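Local structure of Ketoacyl_synth_N domain-containing protein (Photorhabdus luminescens subsp. laumondii, 6SMO) at residues N260-T265 with K287-K292; A275-D280 with K292-K297; A76-L81 with L144-S149. The protein is probably a 3-oxoacyl-[acyl-carrier-protein] synthase-family chain that binds 3,5,7,9,11-pentakis(oxidanylidene)dodecanal and assembles with a PKS_KS domain-containing partner. One frame throughout, in Å; residues are numbered along the deposited sequence.

Contact 1: residues N260-T265 with K287-K292; sequences NTLEYT and KEITSK
Leu262 and Thr290 have the nearest CA atoms across the contact, 6.2 Å apart. Residues 287-292 are regular helix, whereas 260-265 run from one helix into a weakly bonded one. The contact is small and buried, about 147 Å² in all, and no hydrogen bond crosses it. Leu262 carries it. Its CB points toward the other segment, and the two methyls divide the work. Leu262 CD1 lies 3.6 Å from Ile289 CG1 and 3.7 Å from Ile289 CD1. The same methyl rests against the backbone, 3.6 Å from Ile289 O. Ile289 meets it with its longer branch: CG1 sits between the backbone N and the carbonyl carbon (chi1 61°). The two side chains cross at about a right angle. The second methyl, Leu262 CD2, packs 3.9 Å from Thr290 OG1. That hydroxyl is already hydrogen-bonded to Glu286 O one turn back, which satisfies a polar atom placed beside a leucine methyl. Beyond the pair, Leu262 also touches Ala293, so its contacts on helix 286-296 extend about one turn. Gln355 of strand 351-356 packs on both Leu262 and Thr290. The contact therefore joins the junction of helices 255-261 and 263-266 to helix 286-296, with strand 351-356 alongside.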
ATOM      1  N   ASN C 260      16.939 -14.197 -21.197  1.00 57.54           N
ATOM      2  CA  ASN C 260      16.177 -15.445 -20.919  1.00 56.89           C
ATOM      3  C   ASN C 260      14.747 -15.093 -20.486  1.00 55.77           C
ATOM      4  O   ASN C 260      13.830 -15.865 -20.825  1.00 56.08           O
ATOM      5  CB  ASN C 260      16.869 -16.311 -19.861  1.00 57.41           C
ATOM      6  CG  ASN C 260      18.227 -16.819 -20.298  1.00 58.02           C
ATOM      7  OD1 ASN C 260      19.219 -16.630 -19.600  1.00 58.30           O
ATOM      8  ND2 ASN C 260      18.283 -17.465 -21.452  1.00 58.92           N
ATOM      9  N   THR C 261      14.568 -13.978 -19.769  1.00 54.15           N
ATOM     10  CA  THR C 261      13.262 -13.516 -19.219  1.00 52.93           C
ATOM     11  C   THR C 261      12.350 -13.035 -20.355  1.00 52.88           C
ATOM     12  O   THR C 261      11.121 -13.205 -20.226  1.00 52.78           O
ATOM     13  CB  THR C 261      13.450 -12.417 -18.164  1.00 51.74           C
ATOM     14  OG1 THR C 261      14.516 -12.797 -17.294  1.00 51.65           O
ATOM     15  CG2 THR C 261      12.202 -12.168 -17.345  1.00 50.41           C
ATOM     16  N   LEU C 262      12.920 -12.457 -21.418  1.00 53.29           N
ATOM     17  CA  LEU C 262      12.168 -11.906 -22.581  1.00 53.46           C
ATOM     18  C   LEU C 262      11.454 -13.033 -23.342  1.00 53.51           C
ATOM     19  O   LEU C 262      10.454 -12.729 -24.022  1.00 52.83           O
ATOM     20  CB  LEU C 262      13.131 -11.150 -23.503  1.00 53.85           C
ATOM     21  CG  LEU C 262      13.649  -9.815 -22.968  1.00 54.11           C
ATOM     22  CD1 LEU C 262      14.847  -9.337 -23.774  1.00 54.72           C
ATOM     23  CD2 LEU C 262      12.554  -8.759 -22.974  1.00 54.24           C
ATOM     24  N   GLU C 263      11.944 -14.275 -23.239  1.00 54.40           N
ATOM     25  CA  GLU C 263      11.357 -15.468 -23.910  1.00 55.15           C
ATOM     26  C   GLU C 263       9.990 -15.807 -23.298  1.00 54.43           C
ATOM     27  O   GLU C 263       9.185 -16.451 -23.998  1.00 53.74           O
ATOM     28  CB  GLU C 263      12.302 -16.668 -23.818  1.00 56.43           C
ATOM     29  CG  GLU C 263      13.550 -16.521 -24.670  1.00 57.54           C
ATOM     30  CD  GLU C 263      14.368 -17.790 -24.833  1.00 58.89           C
ATOM     31  OE1 GLU C 263      14.102 -18.767 -24.103  1.00 59.83           O
ATOM     32  OE2 GLU C 263      15.271 -17.799 -25.695  1.00 60.17           O
ATOM     33  N   TYR C 264       9.738 -15.404 -22.047  1.00 53.65           N
ATOM     34  CA  TYR C 264       8.435 -15.586 -21.352  1.00 53.87           C
ATOM     35  C   TYR C 264       7.395 -14.620 -21.937  1.00 52.54           C
ATOM     36  O   TYR C 264       6.196 -14.961 -21.918  1.00 52.98           O
ATOM     37  CB  TYR C 264       8.585 -15.414 -19.838  1.00 54.26           C
ATOM     38  CG  TYR C 264       9.228 -16.586 -19.141  1.00 56.12           C
ATOM     39  CD1 TYR C 264       8.471 -17.664 -18.711  1.00 56.88           C
ATOM     40  CD2 TYR C 264      10.595 -16.625 -18.916  1.00 56.91           C
ATOM     41  CE1 TYR C 264       9.051 -18.748 -18.072  1.00 57.96           C
ATOM     42  CE2 TYR C 264      11.192 -17.700 -18.280  1.00 58.12           C
ATOM     43  CZ  TYR C 264      10.418 -18.766 -17.856  1.00 58.40           C
ATOM     44  OH  TYR C 264      10.999 -19.831 -17.228  1.00 59.59           O
ATOM     45  N   THR C 265       7.833 -13.458 -22.435  1.00 51.70           N
ATOM     46  CA  THR C 265       6.978 -12.471 -23.151  1.00 51.47           C
ATOM     47  C   THR C 265       6.590 -13.041 -24.522  1.00 51.93           C
ATOM     48  O   THR C 265       5.468 -12.752 -24.979  1.00 52.22           O
ATOM     49  CB  THR C 265       7.670 -11.109 -23.295  1.00 50.57           C
ATOM     50  OG1 THR C 265       8.249 -10.753 -22.039  1.00 49.78           O
ATOM     51  CG2 THR C 265       6.724 -10.015 -23.741  1.00 49.94           C
ATOM     52  N   LYS C 287      14.967  -2.921 -28.364  1.00 53.94           N
ATOM     53  CA  LYS C 287      14.574  -3.423 -29.711  1.00 54.77           C
ATOM     54  C   LYS C 287      15.507  -4.564 -30.139  1.00 54.33           C
ATOM     55  O   LYS C 287      15.015  -5.497 -30.800  1.00 54.57           O
ATOM     56  CB  LYS C 287      14.580  -2.295 -30.750  1.00 55.73           C
ATOM     57  CG  LYS C 287      13.808  -2.606 -32.027  1.00 56.88           C
ATOM     58  CD  LYS C 287      13.853  -1.507 -33.068  1.00 57.93           C
ATOM     59  CE  LYS C 287      13.073  -1.853 -34.320  1.00 58.53           C
ATOM     60  NZ  LYS C 287      13.259  -0.839 -35.383  1.00 59.00           N
ATOM     61  N   GLU C 288      16.793  -4.497 -29.774  1.00 53.87           N
ATOM     62  CA  GLU C 288      17.817  -5.518 -30.129  1.00 53.90           C
ATOM     63  C   GLU C 288      17.538  -6.816 -29.360  1.00 52.83           C
ATOM     64  O   GLU C 288      17.411  -7.867 -30.018  1.00 52.12           O
ATOM     65  CB  GLU C 288      19.229  -5.008 -29.829  1.00 54.55           C
ATOM     66  CG  GLU C 288      20.325  -5.874 -30.427  1.00 55.87           C
ATOM     67  CD  GLU C 288      21.731  -5.558 -29.945  1.00 57.05           C
ATOM     68  OE1 GLU C 288      21.973  -4.404 -29.537  1.00 58.02           O
ATOM     69  OE2 GLU C 288      22.582  -6.469 -29.978  1.00 58.94           O
ATOM     70  N   ILE C 289      17.445  -6.740 -28.027  1.00 52.06           N
ATOM     71  CA  ILE C 289      17.379  -7.926 -27.116  1.00 52.00           C
ATOM     72  C   ILE C 289      16.011  -8.615 -27.235  1.00 52.17           C
ATOM     73  O   ILE C 289      15.985  -9.860 -27.167  1.00 52.97           O
ATOM     74  CB  ILE C 289      17.720  -7.553 -25.655  1.00 50.99           C
ATOM     75  CG1 ILE C 289      16.755  -6.522 -25.059  1.00 50.23           C
ATOM     76  CG2 ILE C 289      19.170  -7.101 -25.553  1.00 51.00           C
ATOM     77  CD1 ILE C 289      16.946  -6.276 -23.578  1.00 49.80           C
ATOM     78  N   THR C 290      14.923  -7.852 -27.404  1.00 52.38           N
ATOM     79  CA  THR C 290      13.531  -8.382 -27.461  1.00 53.10           C
ATOM     80  C   THR C 290      13.298  -9.082 -28.807  1.00 54.15           C
ATOM     81  O   THR C 290      12.661 -10.154 -28.803  1.00 54.76           O
ATOM     82  CB  THR C 290      12.490  -7.282 -27.215  1.00 52.80           C
ATOM     83  OG1 THR C 290      12.931  -6.463 -26.131  1.00 52.01           O
ATOM     84  CG2 THR C 290      11.120  -7.841 -26.896  1.00 52.61           C
ATOM     85  N   SER C 291      13.787  -8.496 -29.907  1.00 55.05           N
ATOM     86  CA  SER C 291      13.676  -9.043 -31.287  1.00 55.96           C
ATOM     87  C   SER C 291      14.465 -10.353 -31.404  1.00 56.11           C
ATOM     88  O   SER C 291      14.012 -11.247 -32.146  1.00 56.69           O
ATOM     89  CB  SER C 291      14.139  -8.040 -32.312  1.00 57.24           C
ATOM     90  OG  SER C 291      13.344  -6.864 -32.264  1.00 57.99           O
ATOM     91  N   LYS C 292      15.599 -10.456 -30.700  1.00 55.80           N
ATOM     92  CA  LYS C 292      16.478 -11.656 -30.687  1.00 56.08           C
ATOM     93  C   LYS C 292      15.765 -12.796 -29.948  1.00 55.41           C
ATOM     94  O   LYS C 292      15.904 -13.955 -30.382  1.00 55.10           O
ATOM     95  CB  LYS C 292      17.831 -11.327 -30.045  1.00 56.50           C
ATOM     96  CG  LYS C 292      18.978 -12.252 -30.436  1.00 57.24           C
ATOM     97  CD  LYS C 292      19.157 -13.440 -29.516  1.00 57.79           C
ATOM     98  CE  LYS C 292      20.319 -14.322 -29.919  1.00 59.08           C
ATOM     99  NZ  LYS C 292      20.362 -15.571 -29.124  1.00 59.63           N
TER

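Contact 2: residues A275-D280 with K292-K297; sequences AVFIMD and KAFSNK
Phe277 and Phe294 join the first strand and the helix of a beta-alpha-beta unit: strand 275-278, helix 286-296 and strand 302-304, the two strands pairing parallel. The backbones stay well apart; Phe277 CA and Phe294 CA, the nearest pair, are 10.9 Å from each other. Two long aromatic side chains fill that gap, and both point their CB toward the other segment. The aromatic interaction is T-shaped (edge-to-face). Phe294 gives its edge and Phe277 its face, with ring centroids 5.1 Å apart and planes at 82°. On the strand, Phe277 CG is anti to the backbone N (chi1 -175°), which sends the ring out toward the helix. The apolar contact is the same pair of rings, burying about 85 Å² in all. Polar bonding plays no part between the segments. Backbone hydrogen bonds instead fix the strand in its sheet: Phe277 pairs with Ser302 and Ile304, while Val276 and Ile278 pair with strand 351-356. The aromatic cluster goes further, since Phe294 also meets Phe269 edge-to-face and the Phe277 ring meets that of Phe303. Thr290 and Thr265 pack on Phe277 as well. At the centre of the contact, Phe294 CZ sits 3.7 Å above the Phe277 ring plane, offset toward the rim and nearest to Phe277 CE1.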
ATOM      1  N   ALA C 275      -0.295 -10.167 -34.790  1.00 55.17           N
ATOM      2  CA  ALA C 275      -0.121  -9.549 -33.454  1.00 52.96           C
ATOM      3  C   ALA C 275       0.719  -8.272 -33.564  1.00 51.18           C
ATOM      4  O   ALA C 275       1.612  -8.220 -34.435  1.00 50.92           O
ATOM      5  CB  ALA C 275       0.511 -10.542 -32.511  1.00 53.06           C
ATOM      6  N   VAL C 276       0.432  -7.289 -32.705  1.00 49.73           N
ATOM      7  CA  VAL C 276       1.169  -5.994 -32.588  1.00 49.15           C
ATOM      8  C   VAL C 276       1.825  -5.943 -31.204  1.00 48.13           C
ATOM      9  O   VAL C 276       1.103  -6.117 -30.202  1.00 47.84           O
ATOM     10  CB  VAL C 276       0.228  -4.794 -32.818  1.00 49.14           C
ATOM     11  CG1 VAL C 276       0.818  -3.487 -32.307  1.00 49.18           C
ATOM     12  CG2 VAL C 276      -0.162  -4.663 -34.282  1.00 49.64           C
ATOM     13  N   PHE C 277       3.141  -5.714 -31.158  1.00 47.66           N
ATOM     14  CA  PHE C 277       3.947  -5.636 -29.911  1.00 47.21           C
ATOM     15  C   PHE C 277       4.188  -4.167 -29.546  1.00 47.02           C
ATOM     16  O   PHE C 277       4.951  -3.486 -30.260  1.00 46.44           O
ATOM     17  CB  PHE C 277       5.272  -6.387 -30.073  1.00 47.06           C
ATOM     18  CG  PHE C 277       6.100  -6.452 -28.814  1.00 46.98           C
ATOM     19  CD1 PHE C 277       5.750  -7.308 -27.782  1.00 46.94           C
ATOM     20  CD2 PHE C 277       7.220  -5.650 -28.657  1.00 46.90           C
ATOM     21  CE1 PHE C 277       6.506  -7.365 -26.620  1.00 46.87           C
ATOM     22  CE2 PHE C 277       7.976  -5.709 -27.494  1.00 46.65           C
ATOM     23  CZ  PHE C 277       7.617  -6.566 -26.479  1.00 46.48           C
ATOM     24  N   ILE C 278       3.545  -3.698 -28.471  1.00 46.87           N
ATOM     25  CA  ILE C 278       3.796  -2.362 -27.853  1.00 47.10           C
ATOM     26  C   ILE C 278       4.959  -2.517 -26.866  1.00 47.15           C
ATOM     27  O   ILE C 278       4.858  -3.371 -25.965  1.00 47.01           O
ATOM     28  CB  ILE C 278       2.522  -1.803 -27.186  1.00 47.09           C
ATOM     29  CG1 ILE C 278       1.422  -1.541 -28.220  1.00 47.58           C
ATOM     30  CG2 ILE C 278       2.839  -0.553 -26.375  1.00 46.83           C
ATOM     31  CD1 ILE C 278       0.057  -1.270 -27.627  1.00 47.44           C
ATOM     32  N   MET C 279       6.013  -1.714 -27.035  1.00 47.63           N
ATOM     33  CA  MET C 279       7.295  -1.841 -26.287  1.00 48.09           C
ATOM     34  C   MET C 279       7.358  -0.785 -25.177  1.00 47.47           C
ATOM     35  O   MET C 279       6.537   0.157 -25.202  1.00 47.21           O
ATOM     36  CB  MET C 279       8.505  -1.704 -27.222  1.00 49.88           C
ATOM     37  CG  MET C 279       8.560  -0.408 -28.018  1.00 51.24           C
ATOM     38  SD  MET C 279       9.811  -0.467 -29.330  1.00 53.74           S
ATOM     39  CE  MET C 279      11.293  -0.082 -28.399  1.00 54.07           C
ATOM     40  N   ASP C 280       8.284  -0.970 -24.228  1.00 46.34           N
ATOM     41  CA  ASP C 280       8.531  -0.068 -23.069  1.00 45.96           C
ATOM     42  C   ASP C 280       8.926   1.319 -23.595  1.00 45.54           C
ATOM     43  O   ASP C 280       8.269   2.304 -23.207  1.00 46.10           O
ATOM     44  CB  ASP C 280       9.599  -0.655 -22.141  1.00 45.95           C
ATOM     45  CG  ASP C 280       9.871   0.166 -20.892  1.00 45.84           C
ATOM     46  OD1 ASP C 280       8.896   0.615 -20.261  1.00 46.30           O
ATOM     47  OD2 ASP C 280      11.059   0.349 -20.559  1.00 45.69           O
ATOM     48  N   LYS C 292      15.599 -10.456 -30.700  1.00 55.80           N
ATOM     49  CA  LYS C 292      16.478 -11.656 -30.687  1.00 56.08           C
ATOM     50  C   LYS C 292      15.765 -12.796 -29.948  1.00 55.41           C
ATOM     51  O   LYS C 292      15.904 -13.955 -30.382  1.00 55.10           O
ATOM     52  CB  LYS C 292      17.831 -11.327 -30.045  1.00 56.50           C
ATOM     53  CG  LYS C 292      18.978 -12.252 -30.436  1.00 57.24           C
ATOM     54  CD  LYS C 292      19.157 -13.440 -29.516  1.00 57.79           C
ATOM     55  CE  LYS C 292      20.319 -14.322 -29.919  1.00 59.08           C
ATOM     56  NZ  LYS C 292      20.362 -15.571 -29.124  1.00 59.63           N
ATOM     57  N   ALA C 293      15.031 -12.472 -28.877  1.00 54.84           N
ATOM     58  CA  ALA C 293      14.226 -13.424 -28.076  1.00 54.88           C
ATOM     59  C   ALA C 293      13.077 -13.980 -28.928  1.00 55.57           C
ATOM     60  O   ALA C 293      12.763 -15.178 -28.779  1.00 55.36           O
ATOM     61  CB  ALA C 293      13.715 -12.753 -26.824  1.00 54.53           C
ATOM     62  N   PHE C 294      12.476 -13.142 -29.781  1.00 56.07           N
ATOM     63  CA  PHE C 294      11.384 -13.519 -30.720  1.00 56.48           C
ATOM     64  C   PHE C 294      11.950 -14.377 -31.858  1.00 57.26           C
ATOM     65  O   PHE C 294      11.253 -15.311 -32.301  1.00 56.91           O
ATOM     66  CB  PHE C 294      10.678 -12.279 -31.276  1.00 56.29           C
ATOM     67  CG  PHE C 294       9.874 -11.479 -30.278  1.00 55.77           C
ATOM     68  CD1 PHE C 294       9.193 -12.098 -29.240  1.00 55.11           C
ATOM     69  CD2 PHE C 294       9.771 -10.102 -30.401  1.00 55.70           C
ATOM     70  CE1 PHE C 294       8.451 -11.355 -28.334  1.00 54.67           C
ATOM     71  CE2 PHE C 294       9.025  -9.361 -29.497  1.00 55.14           C
ATOM     72  CZ  PHE C 294       8.367  -9.988 -28.465  1.00 54.62           C
ATOM     73  N   SER C 295      13.168 -14.063 -32.315  1.00 57.57           N
ATOM     74  CA  SER C 295      13.898 -14.799 -33.383  1.00 58.20           C
ATOM     75  C   SER C 295      14.142 -16.250 -32.944  1.00 58.98           C
ATOM     76  O   SER C 295      14.024 -17.150 -33.798  1.00 58.60           O
ATOM     77  CB  SER C 295      15.189 -14.104 -33.735  1.00 58.39           C
ATOM     78  OG  SER C 295      15.780 -14.685 -34.888  1.00 58.77           O
ATOM     79  N   ASN C 296      14.458 -16.457 -31.660  1.00 59.63           N
ATOM     80  CA  ASN C 296      14.725 -17.790 -31.052  1.00 61.07           C
ATOM     81  C   ASN C 296      13.433 -18.618 -31.025  1.00 62.89           C
ATOM     82  O   ASN C 296      13.511 -19.834 -31.295  1.00 62.93           O
ATOM     83  CB  ASN C 296      15.312 -17.667 -29.642  1.00 59.98           C
ATOM     84  CG  ASN C 296      16.685 -17.028 -29.616  1.00 59.64           C
ATOM     85  OD1 ASN C 296      17.472 -17.186 -30.548  1.00 59.66           O
ATOM     86  ND2 ASN C 296      16.986 -16.311 -28.546  1.00 58.20           N
ATOM     87  N   LYS C 297      12.296 -17.982 -30.717  1.00 65.65           N
ATOM     88  CA  LYS C 297      10.971 -18.641 -30.535  1.00 67.39           C
ATOM     89  C   LYS C 297      10.169 -18.619 -31.846  1.00 68.98           C
ATOM     90  O   LYS C 297       8.998 -19.055 -31.814  1.00 68.65           O
ATOM     91  CB  LYS C 297      10.190 -17.953 -29.409  1.00 68.21           C
ATOM     92  CG  LYS C 297      10.695 -18.239 -28.001  1.00 69.28           C
ATOM     93  CD  LYS C 297      10.366 -19.635 -27.512  1.00 70.61           C
ATOM     94  CE  LYS C 297      10.842 -19.902 -26.100  1.00 71.38           C
ATOM     95  NZ  LYS C 297       9.963 -19.262 -25.093  1.00 71.46           N
TER

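Contact 3: residues A76-L81 with L144-S149; sequences AVEMAL and LLYGFS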
ATOM      1  N   ALA C  76     -10.738   9.192 -13.701  1.00 42.04           N
ATOM      2  CA  ALA C  76     -10.384   8.089 -14.628  1.00 41.82           C
ATOM      3  C   ALA C  76     -11.325   6.897 -14.401  1.00 41.90           C
ATOM      4  O   ALA C  76     -11.796   6.321 -15.401  1.00 42.25           O
ATOM      5  CB  ALA C  76      -8.939   7.696 -14.441  1.00 41.44           C
ATOM      6  N   VAL C  77     -11.584   6.551 -13.134  1.00 41.55           N
ATOM      7  CA  VAL C  77     -12.472   5.422 -12.720  1.00 41.49           C
ATOM      8  C   VAL C  77     -13.915   5.737 -13.142  1.00 42.39           C
ATOM      9  O   VAL C  77     -14.590   4.816 -13.644  1.00 41.65           O
ATOM     10  CB  VAL C  77     -12.364   5.143 -11.207  1.00 40.99           C
ATOM     11  CG1 VAL C  77     -13.526   4.310 -10.684  1.00 40.87           C
ATOM     12  CG2 VAL C  77     -11.039   4.481 -10.858  1.00 40.61           C
ATOM     13  N   GLU C  78     -14.365   6.983 -12.947  1.00 43.74           N
ATOM     14  CA  GLU C  78     -15.750   7.430 -13.263  1.00 45.42           C
ATOM     15  C   GLU C  78     -15.999   7.297 -14.771  1.00 45.38           C
ATOM     16  O   GLU C  78     -17.081   6.799 -15.139  1.00 46.35           O
ATOM     17  CB  GLU C  78     -15.984   8.865 -12.781  1.00 46.71           C
ATOM     18  CG  GLU C  78     -17.402   9.366 -13.012  1.00 48.72           C
ATOM     19  CD  GLU C  78     -18.504   8.493 -12.429  1.00 49.87           C
ATOM     20  OE1 GLU C  78     -18.443   8.192 -11.220  1.00 50.66           O
ATOM     21  OE2 GLU C  78     -19.417   8.111 -13.190  1.00 51.15           O
ATOM     22  N   MET C  79     -15.037   7.719 -15.600  1.00 44.55           N
ATOM     23  CA  MET C  79     -15.099   7.625 -17.087  1.00 44.54           C
ATOM     24  C   MET C  79     -15.168   6.151 -17.509  1.00 43.52           C
ATOM     25  O   MET C  79     -15.962   5.838 -18.418  1.00 43.14           O
ATOM     26  CB  MET C  79     -13.875   8.280 -17.737  1.00 44.81           C
ATOM     27  CG  MET C  79     -13.901   9.796 -17.687  1.00 45.63           C
ATOM     28  SD  MET C  79     -12.315  10.541 -18.147  1.00 45.92           S
ATOM     29  CE  MET C  79     -12.630  12.254 -17.724  1.00 46.71           C
ATOM     30  N   ALA C  80     -14.372   5.290 -16.865  1.00 42.59           N
ATOM     31  CA  ALA C  80     -14.258   3.840 -17.158  1.00 42.06           C
ATOM     32  C   ALA C  80     -15.570   3.121 -16.809  1.00 41.99           C
ATOM     33  O   ALA C  80     -16.006   2.274 -17.614  1.00 40.84           O
ATOM     34  CB  ALA C  80     -13.087   3.255 -16.407  1.00 41.39           C
ATOM     35  N   LEU C  81     -16.172   3.445 -15.659  1.00 42.58           N
ATOM     36  CA  LEU C  81     -17.444   2.838 -15.178  1.00 43.44           C
ATOM     37  C   LEU C  81     -18.611   3.281 -16.072  1.00 44.20           C
ATOM     38  O   LEU C  81     -19.546   2.476 -16.252  1.00 44.30           O
ATOM     39  CB  LEU C  81     -17.694   3.235 -13.719  1.00 43.49           C
ATOM     40  CG  LEU C  81     -16.857   2.495 -12.676  1.00 43.45           C
ATOM     41  CD1 LEU C  81     -17.002   3.143 -11.308  1.00 43.55           C
ATOM     42  CD2 LEU C  81     -17.238   1.023 -12.607  1.00 43.45           C
ATOM     43  N   LEU C 144     -14.835   4.513  -0.492  1.00 35.77           N
ATOM     44  CA  LEU C 144     -15.810   5.350   0.261  1.00 36.19           C
ATOM     45  C   LEU C 144     -16.907   5.847  -0.690  1.00 36.87           C
ATOM     46  O   LEU C 144     -18.088   5.806  -0.290  1.00 38.32           O
ATOM     47  CB  LEU C 144     -15.091   6.530   0.926  1.00 35.85           C
ATOM     48  CG  LEU C 144     -14.112   6.186   2.050  1.00 35.68           C
ATOM     49  CD1 LEU C 144     -13.512   7.453   2.640  1.00 35.58           C
ATOM     50  CD2 LEU C 144     -14.775   5.361   3.144  1.00 35.97           C
ATOM     51  N   LEU C 145     -16.531   6.298  -1.892  1.00 36.51           N
ATOM     52  CA  LEU C 145     -17.454   6.915  -2.887  1.00 36.75           C
ATOM     53  C   LEU C 145     -18.407   5.856  -3.457  1.00 37.06           C
ATOM     54  O   LEU C 145     -19.627   6.121  -3.480  1.00 37.44           O
ATOM     55  CB  LEU C 145     -16.639   7.578  -4.004  1.00 36.42           C
ATOM     56  CG  LEU C 145     -15.944   8.888  -3.630  1.00 36.32           C
ATOM     57  CD1 LEU C 145     -14.874   9.244  -4.652  1.00 35.93           C
ATOM     58  CD2 LEU C 145     -16.949  10.022  -3.496  1.00 36.61           C
ATOM     59  N   TYR C 146     -17.873   4.712  -3.902  1.00 36.97           N
ATOM     60  CA  TYR C 146     -18.617   3.643  -4.623  1.00 37.05           C
ATOM     61  C   TYR C 146     -19.062   2.531  -3.662  1.00 36.95           C
ATOM     62  O   TYR C 146     -20.062   1.852  -3.973  1.00 37.09           O
ATOM     63  CB  TYR C 146     -17.766   3.078  -5.764  1.00 37.08           C
ATOM     64  CG  TYR C 146     -17.440   4.074  -6.848  1.00 37.48           C
ATOM     65  CD1 TYR C 146     -18.407   4.491  -7.749  1.00 37.87           C
ATOM     66  CD2 TYR C 146     -16.166   4.606  -6.974  1.00 37.36           C
ATOM     67  CE1 TYR C 146     -18.118   5.408  -8.748  1.00 38.09           C
ATOM     68  CE2 TYR C 146     -15.860   5.523  -7.967  1.00 37.56           C
ATOM     69  CZ  TYR C 146     -16.840   5.926  -8.857  1.00 38.10           C
ATOM     70  OH  TYR C 146     -16.546   6.829  -9.837  1.00 39.05           O
ATOM     71  N   GLY C 147     -18.345   2.335  -2.550  1.00 36.46           N
ATOM     72  CA  GLY C 147     -18.698   1.358  -1.500  1.00 36.38           C
ATOM     73  C   GLY C 147     -18.149  -0.032  -1.782  1.00 36.00           C
ATOM     74  O   GLY C 147     -18.618  -0.987  -1.130  1.00 36.47           O
ATOM     75  N   PHE C 148     -17.185  -0.151  -2.705  1.00 35.44           N
ATOM     76  CA  PHE C 148     -16.565  -1.437  -3.127  1.00 34.96           C
ATOM     77  C   PHE C 148     -15.764  -2.018  -1.954  1.00 35.10           C
ATOM     78  O   PHE C 148     -14.922  -1.291  -1.385  1.00 34.24           O
ATOM     79  CB  PHE C 148     -15.692  -1.238  -4.371  1.00 34.36           C
ATOM     80  CG  PHE C 148     -16.409  -0.718  -5.594  1.00 34.11           C
ATOM     81  CD1 PHE C 148     -17.723  -1.071  -5.867  1.00 34.21           C
ATOM     82  CD2 PHE C 148     -15.753   0.110  -6.494  1.00 33.74           C
ATOM     83  CE1 PHE C 148     -18.369  -0.593  -6.997  1.00 33.90           C
ATOM     84  CE2 PHE C 148     -16.399   0.585  -7.625  1.00 33.68           C
ATOM     85  CZ  PHE C 148     -17.705   0.232  -7.876  1.00 33.71           C
ATOM     86  N   SER C 149     -16.019  -3.288  -1.614  1.00 35.53           N
ATOM     87  CA  SER C 149     -15.608  -3.933  -0.336  1.00 35.20           C
ATOM     88  C   SER C 149     -14.711  -5.163  -0.549  1.00 34.65           C
ATOM     89  O   SER C 149     -14.217  -5.684   0.469  1.00 34.74           O
ATOM     90  CB  SER C 149     -16.824  -4.288   0.480  1.00 36.15           C
ATOM     91  OG  SER C 149     -17.522  -3.117   0.879  1.00 36.58           O
TER
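Tyr146 reaches across from the end of helix 137-146 to helix 68-84, making a mixed apolar and polar contact within the family's beta-ketoacyl synthase N-terminal region. It is partly buried and covers about 187 Å². The nearest CA pair, Glu78 CA and Tyr146 CA, is 9.9 Å apart, so the tyrosine spans most of the gap. Three residues of helix 68-84 receive it. Leu81 CD1 lies over one ring face, 3.9 Å from the Tyr146 centroid and 25° off the ring normal, a CH-pi contact. Val77 CG1 touches Tyr146 CE2 at 3.8 Å, approaching obliquely. Glu78 takes the hydroxyl: Tyr146 OH donates to Glu78 OE1 at 2.7 Å. The glutamate chain is bent at chi2 (55°), which folds the carboxylate back to the phenol. OE1 lies at the ring edge, near the ring plane, yet the hydroxyl meets it from above the carboxylate plane, 42° out of it. Gly147 leaves the helix with positive phi, and Phe148 lays one ring face against Tyr146 CB. Asn293 ND2 of the neighbouring PKS_KS chain is hydrogen-bonded to Phe148 O. Behind helix 68-84 lie strands 180-187 and 218-229, touched by Val77. The ring is thus held by hydrocarbon and its oxygen by a carboxylate; the donated bond would probably favour the charged form of Glu78, which is partly exposed.

How the contacts relate
Contacts 1 and 2 form one neighbourhood, their centres about 6 Å apart. Both use helix 286-296. Leu262 packs on Ala293, and Thr290 of contact 1 touches Phe277 of contact 2, so the two join into one buried apolar layer. One relies on aliphatic branches, the other on a pair of rings; neither has a hydrogen bond across its segments. Contact 3 lies on the opposite side of the chain's centre, with its centre about 37 Å from that of contact 1 and 35 Å from that of contact 2. It is only partly buried and, unlike the others, adds a tyrosine-carboxylate bond to its apolar packing.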